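Local coordinates for antifreeze protein (Uncultured bacterium, PDB 6EIO) that probably binds to the surface of ice crystals, using two faces of its fold, and so acts as an antifreeze protein, at residues 54-59 with 74-79. Numbering follows the deposited sequence.
Sequences GDLGLS and GTLHIN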
loop_
_atom_site.group_PDB
_atom_site.type_symbol
_atom_site.label_atom_id
_atom_site.label_comp_id
_atom_site.label_asym_id
_atom_site.label_seq_id
_atom_site.Cartn_x
_atom_site.Cartn_y
_atom_site.Cartn_z
ATOM N N GLY A 54 -14.089 4.495 -0.922
ATOM C CA GLY A 54 -13.450 4.472 0.380
ATOM C C GLY A 54 -13.272 5.891 0.861
ATOM O O GLY A 54 -13.534 6.834 0.121
ATOM N N ASP A 55 -12.823 6.061 2.102
ATOM C CA ASP A 55 -12.679 7.412 2.612
ATOM C C ASP A 55 -11.329 8.009 2.194
ATOM O O ASP A 55 -10.378 7.291 1.862
ATOM C CB ASP A 55 -12.903 7.415 4.131
ATOM C CG ASP A 55 -14.338 7.005 4.522
ATOM O OD1 ASP A 55 -15.255 7.151 3.692
ATOM O OD2 ASP A 55 -14.512 6.549 5.683
ATOM N N LEU A 56 -11.272 9.340 2.206
ATOM C CA LEU A 56 -10.106 10.110 1.778
ATOM C C LEU A 56 -9.746 11.069 2.908
ATOM O O LEU A 56 -10.603 11.851 3.340
ATOM C CB LEU A 56 -10.429 10.884 0.489
ATOM C CG LEU A 56 -9.407 11.892 -0.036
ATOM C CD1 LEU A 56 -8.048 11.267 -0.310
ATOM C CD2 LEU A 56 -9.920 12.571 -1.294
ATOM N N GLY A 57 -8.507 11.007 3.385
ATOM C CA GLY A 57 -8.072 11.817 4.507
ATOM C C GLY A 57 -6.870 12.683 4.182
ATOM O O GLY A 57 -5.988 12.292 3.409
ATOM N N LEU A 58 -6.809 13.845 4.835
ATOM C CA LEU A 58 -5.680 14.762 4.725
ATOM C C LEU A 58 -5.510 15.460 6.064
ATOM O O LEU A 58 -6.458 16.053 6.582
ATOM C CB LEU A 58 -5.919 15.788 3.612
ATOM C CG LEU A 58 -4.856 16.872 3.489
ATOM C CD1 LEU A 58 -3.492 16.309 3.091
ATOM C CD2 LEU A 58 -5.313 17.927 2.492
ATOM N N SER A 59 -4.294 15.403 6.609
ATOM C CA SER A 59 -3.959 16.112 7.836
ATOM C C SER A 59 -2.456 16.006 7.988
ATOM O O SER A 59 -1.924 14.909 7.802
ATOM C CB SER A 59 -4.639 15.443 9.029
ATOM O OG SER A 59 -4.134 15.974 10.243
ATOM N N GLY A 74 -17.283 8.070 -0.978
ATOM C CA GLY A 74 -16.720 7.957 0.353
ATOM C C GLY A 74 -16.756 9.326 0.996
ATOM O O GLY A 74 -17.292 10.278 0.424
ATOM N N THR A 75 -16.187 9.413 2.201
ATOM C CA THR A 75 -16.216 10.650 2.964
ATOM C C THR A 75 -14.837 11.286 2.997
ATOM O O THR A 75 -13.823 10.614 3.237
ATOM C CB THR A 75 -16.763 10.421 4.383
ATOM O OG1 THR A 75 -18.086 9.887 4.283
ATOM C CG2 THR A 75 -16.835 11.714 5.177
ATOM N N LEU A 76 -14.833 12.598 2.767
ATOM C CA LEU A 76 -13.643 13.432 2.816
ATOM C C LEU A 76 -13.426 13.935 4.242
ATOM O O LEU A 76 -14.297 14.598 4.821
ATOM C CB LEU A 76 -13.819 14.614 1.869
ATOM C CG LEU A 76 -12.674 15.620 1.828
ATOM C CD1 LEU A 76 -11.357 14.962 1.439
ATOM C CD2 LEU A 76 -13.009 16.749 0.856
ATOM N N HIS A 77 -12.239 13.672 4.785
ATOM C CA HIS A 77 -11.874 14.020 6.154
ATOM C C HIS A 77 -10.590 14.845 6.119
ATOM O O HIS A 77 -9.509 14.288 5.901
ATOM C CB HIS A 77 -11.645 12.744 6.957
ATOM C CG HIS A 77 -12.883 11.948 7.210
ATOM N ND1 HIS A 77 -13.831 12.356 8.118
ATOM C CD2 HIS A 77 -13.333 10.767 6.714
ATOM C CE1 HIS A 77 -14.812 11.469 8.161
ATOM N NE2 HIS A 77 -14.536 10.486 7.328
ATOM N N ILE A 78 -10.715 16.157 6.319
ATOM C CA ILE A 78 -9.578 17.073 6.302
ATOM C C ILE A 78 -9.465 17.712 7.679
ATOM O O ILE A 78 -10.350 18.462 8.108
ATOM C CB ILE A 78 -9.687 18.159 5.226
ATOM C CG1 ILE A 78 -9.840 17.544 3.838
ATOM C CG2 ILE A 78 -8.461 19.059 5.293
ATOM C CD1 ILE A 78 -10.055 18.563 2.738
ATOM N N ASN A 79 -8.386 17.397 8.390
ATOM C CA ASN A 79 -8.091 18.036 9.672
ATOM C C ASN A 79 -9.257 17.939 10.648
ATOM O O ASN A 79 -9.489 18.835 11.453
ATOM C CB ASN A 79 -7.620 19.478 9.484
ATOM C CG ASN A 79 -6.288 19.522 8.797
ATOM O OD1 ASN A 79 -5.420 18.694 9.103
ATOM N ND2 ASN A 79 -6.117 20.422 7.839
HETATM O O HOH W 1 -18.029 7.117 3.844
#
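Leu56 and Leu58 pair in parallel with the next coil's strand, Leu76 and Ile78, at an interaxial distance of 4.7 Å and 12° between chain directions, as successive rungs of the β-solenoid found in this ice-binding family. Four backbone hydrogen bonds zip the rungs: Leu56 N to Thr75 O, His77 N to Leu56 O, Leu58 N to His77 O and Asn79 N to Leu58 O. On the face shared by the four aliphatic residues, the Leu56 and Leu76 side chains run alongside each other in the same direction, Leu56 CD2 lying 3.9 Å from Leu76 CD1; Ile64 of strand 63-65 touches all four. Both leucines reach there with CG anti to the backbone N (chi1 172° in Leu56). On the other face, Gly57 is matched with His77, whose imidazole turns an edge to Asp55 CB, meets the Phe36 ring, packs against helix 81-99 and gives ND1 a partner in Asp80. Where the strand pairing begins, the Asp55 carboxylate takes over from the backbone: Thr75 N donates to Asp55 OD1, approaching from above the carboxylate plane. A water also donates to Asp55 OD1 and is hydrogen-bonded to Thr75 OG1, at 2.8 Å from each oxygen. With an alanine in place of Asp55 this acceptor is gone, which is likely to leave the amide of Thr75 without its mate and the water without one of its two holds. The bond at stake, from Thr75 N to Asp55 OD1, is 2.9 Å long.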